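PDB 3WE9: farnesyl diphosphate phosphatase YisP from Bacillus subtilis subsp. subtilis, which hydrolyses farnesyl diphosphate to farnesol and diphosphate, a step that supports biofilm formation. Local coordinates for residues A209-Q220 with L238-R249. Numbering follows the deposited sequence.
Sequences AFEAEAYLEECQ and LHLHRAVLEKIR
OE2 of E213 takes bonds from three donors: NH1 of R249 reaches it at 3.2 Å in a salt bridge, NH2 of R249 adds a weak bond, and a water donates to it while also donating to the backbone O of R242. NH1 lies on the syn side of the carboxylate, 31° out of its plane, whereas OE2 sits almost exactly in the guanidinium plane. R249 has a long chain, extended from CG to NE, that carries its charge across to the other helix; E246 takes a second bond from NH1 at 2.7 Å to its OE1, and E206 pairs with NE. Bonds to different carboxylates probably limit how far the guanidinium can turn. Segments 209-220 and 238-249, on helices 199-221 and 228-250, run nearly antiparallel (159°), their axes 10.8 Å apart at closest approach, within the all-helical fold of the squalene/phytoene synthase family. Farther along, R242 brings the NH2 end of its guanidinium up to helix 199-221, with E217 CB at its edge. E217 supplies the opposite charge, OE1 forming a salt bridge with NH2 at 2.8 Å; Q220 offers a neutral carbonyl oxygen, OE1, to NH1 at 3.2 Å. E217 sends CG anti to its backbone N (chi1 -172°) and bends at chi2, which turns the carboxylate back to NH2. A second water accepts from NH2 and donates to E213 O. The leucines' branched ends suit the buried side: L216 CD2 packs on L238 CD2 at 4.0 Å, L216 CB lies over one guanidinium face of R242, toward the rim, and L245 CD1 rests 3.7 Å from E213 CG. A158 of helix 145-165 also touches L216, while W205 lies against L245.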
loop_
_atom_site.group_PDB
_atom_site.type_symbol
_atom_site.label_atom_id
_atom_site.label_comp_id
_atom_site.label_asym_id
_atom_site.label_seq_id
_atom_site.Cartn_x
_atom_site.Cartn_y
_atom_site.Cartn_z
ATOM N N ALA A 209 5.216 -10.166 9.747
ATOM C CA ALA A 209 3.996 -9.432 10.101
ATOM C C ALA A 209 4.262 -8.527 11.316
ATOM O O ALA A 209 3.681 -7.443 11.443
ATOM C CB ALA A 209 2.853 -10.419 10.410
ATOM N N PHE A 210 5.144 -8.980 12.203
ATOM C CA PHE A 210 5.509 -8.212 13.396
ATOM C C PHE A 210 6.070 -6.845 12.980
ATOM O O PHE A 210 5.738 -5.814 13.574
ATOM C CB PHE A 210 6.553 -8.978 14.217
ATOM C CG PHE A 210 6.872 -8.340 15.536
ATOM C CD1 PHE A 210 6.121 -8.637 16.669
ATOM C CD2 PHE A 210 7.910 -7.421 15.642
ATOM C CE1 PHE A 210 6.397 -8.028 17.892
ATOM C CE2 PHE A 210 8.197 -6.802 16.864
ATOM C CZ PHE A 210 7.437 -7.109 17.988
ATOM N N GLU A 211 6.934 -6.847 11.968
ATOM C CA GLU A 211 7.521 -5.616 11.445
ATOM C C GLU A 211 6.441 -4.718 10.837
ATOM O O GLU A 211 6.395 -3.517 11.098
ATOM C CB GLU A 211 8.560 -5.954 10.371
ATOM C CG GLU A 211 9.829 -6.587 10.922
ATOM C CD GLU A 211 10.847 -5.548 11.371
ATOM O OE1 GLU A 211 10.438 -4.423 11.729
ATOM O OE2 GLU A 211 12.059 -5.860 11.367
ATOM N N ALA A 212 5.576 -5.301 10.013
ATOM C CA ALA A 212 4.515 -4.530 9.382
ATOM C C ALA A 212 3.678 -3.812 10.441
ATOM O O ALA A 212 3.368 -2.634 10.307
ATOM C CB ALA A 212 3.625 -5.448 8.541
ATOM N N GLU A 213 3.328 -4.527 11.501
ATOM C CA GLU A 213 2.518 -3.957 12.567
ATOM C C GLU A 213 3.246 -2.844 13.321
ATOM O O GLU A 213 2.620 -1.899 13.798
ATOM C CB GLU A 213 2.065 -5.084 13.510
ATOM C CG GLU A 213 1.266 -6.159 12.751
ATOM C CD GLU A 213 0.796 -7.314 13.614
ATOM O OE1 GLU A 213 1.635 -7.931 14.295
ATOM O OE2 GLU A 213 -0.417 -7.614 13.600
ATOM N N ALA A 214 4.567 -2.949 13.419
ATOM C CA ALA A 214 5.356 -1.921 14.088
ATOM C C ALA A 214 5.245 -0.624 13.265
ATOM O O ALA A 214 5.123 0.467 13.821
ATOM C CB ALA A 214 6.823 -2.362 14.200
ATOM N N TYR A 215 5.292 -0.745 11.939
ATOM C CA TYR A 215 5.170 0.430 11.086
ATOM C C TYR A 215 3.769 1.024 11.220
ATOM O O TYR A 215 3.614 2.238 11.302
ATOM C CB TYR A 215 5.448 0.072 9.622
ATOM C CG TYR A 215 6.914 -0.132 9.307
ATOM C CD1 TYR A 215 7.797 0.950 9.247
ATOM C CD2 TYR A 215 7.416 -1.403 9.057
ATOM C CE1 TYR A 215 9.146 0.764 8.937
ATOM C CE2 TYR A 215 8.756 -1.601 8.752
ATOM C CZ TYR A 215 9.614 -0.516 8.690
ATOM O OH TYR A 215 10.934 -0.727 8.363
ATOM N N LEU A 216 2.754 0.160 11.250
ATOM C CA LEU A 216 1.369 0.614 11.385
ATOM C C LEU A 216 1.170 1.384 12.692
ATOM O O LEU A 216 0.631 2.489 12.692
ATOM C CB LEU A 216 0.411 -0.584 11.341
ATOM C CG LEU A 216 0.290 -1.347 10.008
ATOM C CD1 LEU A 216 -0.527 -2.615 10.213
ATOM C CD2 LEU A 216 -0.348 -0.457 8.952
ATOM N N GLU A 217 1.613 0.796 13.800
ATOM C CA GLU A 217 1.487 1.416 15.118
ATOM C C GLU A 217 2.156 2.792 15.132
ATOM O O GLU A 217 1.707 3.718 15.808
ATOM C CB GLU A 217 2.122 0.504 16.173
ATOM C CG GLU A 217 1.888 0.925 17.623
ATOM C CD GLU A 217 0.419 1.191 17.934
ATOM O OE1 GLU A 217 -0.446 0.453 17.414
ATOM O OE2 GLU A 217 0.131 2.135 18.706
ATOM N N GLU A 218 3.232 2.908 14.365
ATOM C CA GLU A 218 3.997 4.143 14.242
ATOM C C GLU A 218 3.128 5.245 13.637
ATOM O O GLU A 218 3.163 6.396 14.072
ATOM C CB GLU A 218 5.201 3.874 13.347
ATOM C CG GLU A 218 6.286 4.909 13.357
ATOM C CD GLU A 218 7.572 4.337 12.804
ATOM O OE1 GLU A 218 8.009 4.768 11.717
ATOM O OE2 GLU A 218 8.138 3.433 13.460
ATOM N N CYS A 219 2.349 4.885 12.625
ATOM C CA CYS A 219 1.470 5.850 11.978
ATOM C C CYS A 219 0.279 6.114 12.890
ATOM O O CYS A 219 -0.266 7.214 12.921
ATOM C CB CYS A 219 0.981 5.314 10.631
ATOM S SG CYS A 219 -0.129 6.445 9.760
ATOM N N GLN A 220 -0.120 5.085 13.628
ATOM C CA GLN A 220 -1.238 5.186 14.559
ATOM C C GLN A 220 -0.926 6.246 15.612
ATOM O O GLN A 220 -1.787 7.053 15.968
ATOM C CB GLN A 220 -1.480 3.834 15.239
ATOM C CG GLN A 220 -2.614 3.822 16.258
ATOM C CD GLN A 220 -3.988 3.946 15.619
ATOM O OE1 GLN A 220 -4.316 3.220 14.680
ATOM N NE2 GLN A 220 -4.804 4.864 16.137
ATOM N N LEU A 238 -5.348 2.303 8.288
ATOM C CA LEU A 238 -4.768 1.576 9.406
ATOM C C LEU A 238 -5.650 0.397 9.819
ATOM O O LEU A 238 -5.181 -0.737 9.912
ATOM C CB LEU A 238 -4.575 2.518 10.598
ATOM C CG LEU A 238 -3.431 3.527 10.459
ATOM C CD1 LEU A 238 -3.463 4.514 11.624
ATOM C CD2 LEU A 238 -2.106 2.780 10.424
ATOM N N HIS A 239 -6.927 0.673 10.064
ATOM C CA HIS A 239 -7.873 -0.366 10.475
ATOM C C HIS A 239 -8.029 -1.480 9.448
ATOM O O HIS A 239 -8.073 -2.660 9.802
ATOM C CB HIS A 239 -9.250 0.251 10.744
ATOM C CG HIS A 239 -9.379 0.884 12.094
ATOM N ND1 HIS A 239 -8.473 1.805 12.575
ATOM C CD2 HIS A 239 -10.307 0.725 13.067
ATOM C CE1 HIS A 239 -8.837 2.184 13.788
ATOM N NE2 HIS A 239 -9.947 1.544 14.110
ATOM N N LEU A 240 -8.118 -1.103 8.178
ATOM C CA LEU A 240 -8.296 -2.068 7.100
ATOM C C LEU A 240 -7.134 -3.040 6.949
ATOM O O LEU A 240 -7.344 -4.240 6.776
ATOM C CB LEU A 240 -8.524 -1.341 5.770
ATOM C CG LEU A 240 -9.857 -0.589 5.647
ATOM C CD1 LEU A 240 -9.871 0.248 4.371
ATOM C CD2 LEU A 240 -11.005 -1.592 5.649
ATOM N N HIS A 241 -5.911 -2.526 7.016
ATOM C CA HIS A 241 -4.742 -3.380 6.850
ATOM C C HIS A 241 -4.437 -4.223 8.074
ATOM O O HIS A 241 -3.879 -5.310 7.953
ATOM C CB HIS A 241 -3.563 -2.526 6.385
ATOM C CG HIS A 241 -3.777 -1.966 5.016
ATOM N ND1 HIS A 241 -3.629 -2.727 3.876
ATOM C CD2 HIS A 241 -4.283 -0.778 4.608
ATOM C CE1 HIS A 241 -4.036 -2.037 2.827
ATOM N NE2 HIS A 241 -4.441 -0.851 3.243
ATOM N N ARG A 242 -4.820 -3.742 9.253
ATOM C CA ARG A 242 -4.638 -4.553 10.450
ATOM C C ARG A 242 -5.630 -5.709 10.327
ATOM O O ARG A 242 -5.308 -6.860 10.626
ATOM C CB ARG A 242 -4.947 -3.759 11.724
ATOM C CG ARG A 242 -3.753 -3.024 12.295
ATOM C CD ARG A 242 -4.003 -2.584 13.729
ATOM N NE ARG A 242 -2.821 -1.954 14.309
ATOM C CZ ARG A 242 -2.622 -0.640 14.375
ATOM N NH1 ARG A 242 -3.535 0.198 13.896
ATOM N NH2 ARG A 242 -1.509 -0.167 14.923
ATOM N N ALA A 243 -6.839 -5.388 9.872
ATOM C CA ALA A 243 -7.892 -6.381 9.701
ATOM C C ALA A 243 -7.486 -7.445 8.681
ATOM O O ALA A 243 -7.845 -8.615 8.818
ATOM C CB ALA A 243 -9.187 -5.703 9.266
ATOM N N VAL A 244 -6.752 -7.038 7.649
ATOM C CA VAL A 244 -6.297 -7.983 6.641
ATOM C C VAL A 244 -5.396 -9.038 7.290
ATOM O O VAL A 244 -5.553 -10.238 7.052
ATOM C CB VAL A 244 -5.517 -7.265 5.507
ATOM C CG1 VAL A 244 -4.847 -8.298 4.592
ATOM C CG2 VAL A 244 -6.464 -6.402 4.690
ATOM N N LEU A 245 -4.456 -8.584 8.113
ATOM C CA LEU A 245 -3.544 -9.491 8.803
ATOM C C LEU A 245 -4.317 -10.430 9.727
ATOM O O LEU A 245 -4.001 -11.619 9.835
ATOM C CB LEU A 245 -2.516 -8.695 9.614
ATOM C CG LEU A 245 -1.524 -7.882 8.773
ATOM C CD1 LEU A 245 -0.694 -6.981 9.665
ATOM C CD2 LEU A 245 -0.635 -8.833 7.976
ATOM N N GLU A 246 -5.337 -9.900 10.396
ATOM C CA GLU A 246 -6.136 -10.730 11.292
ATOM C C GLU A 246 -6.924 -11.785 10.508
ATOM O O GLU A 246 -7.042 -12.932 10.948
ATOM C CB GLU A 246 -7.082 -9.854 12.119
ATOM C CG GLU A 246 -6.359 -8.887 13.048
ATOM C CD GLU A 246 -5.617 -9.583 14.190
ATOM O OE1 GLU A 246 -4.745 -10.444 13.924
ATOM O OE2 GLU A 246 -5.909 -9.265 15.366
ATOM N N LYS A 247 -7.440 -11.410 9.340
ATOM C CA LYS A 247 -8.202 -12.345 8.515
ATOM C C LYS A 247 -7.310 -13.489 8.051
ATOM O O LYS A 247 -7.708 -14.658 8.059
ATOM C CB LYS A 247 -8.797 -11.636 7.290
ATOM C CG LYS A 247 -9.676 -12.550 6.429
ATOM C CD LYS A 247 -10.354 -11.813 5.279
ATOM C CE LYS A 247 -11.266 -12.761 4.495
ATOM N NZ LYS A 247 -11.995 -12.081 3.389
ATOM N N ILE A 248 -6.097 -13.145 7.636
ATOM C CA ILE A 248 -5.143 -14.145 7.176
ATOM C C ILE A 248 -4.887 -15.145 8.305
ATOM O O ILE A 248 -4.861 -16.356 8.080
ATOM C CB ILE A 248 -3.813 -13.472 6.739
ATOM C CG1 ILE A 248 -4.081 -12.568 5.525
ATOM C CG2 ILE A 248 -2.767 -14.538 6.406
ATOM C CD1 ILE A 248 -2.887 -11.728 5.076
ATOM N N ARG A 249 -4.710 -14.637 9.519
ATOM C CA ARG A 249 -4.473 -15.505 10.667
ATOM C C ARG A 249 -5.695 -16.391 10.902
ATOM O O ARG A 249 -5.564 -17.578 11.200
ATOM C CB ARG A 249 -4.186 -14.671 11.915
ATOM C CG ARG A 249 -2.830 -13.987 11.882
ATOM C CD ARG A 249 -2.631 -13.050 13.067
ATOM N NE ARG A 249 -1.303 -12.446 13.038
ATOM C CZ ARG A 249 -1.069 -11.144 13.143
ATOM N NH1 ARG A 249 -2.080 -10.292 13.289
ATOM N NH2 ARG A 249 0.173 -10.692 13.088
HETATM O O HOH W 1 -3.093 -7.013 12.815
HETATM O O HOH W 2 -0.042 -2.408 14.546
#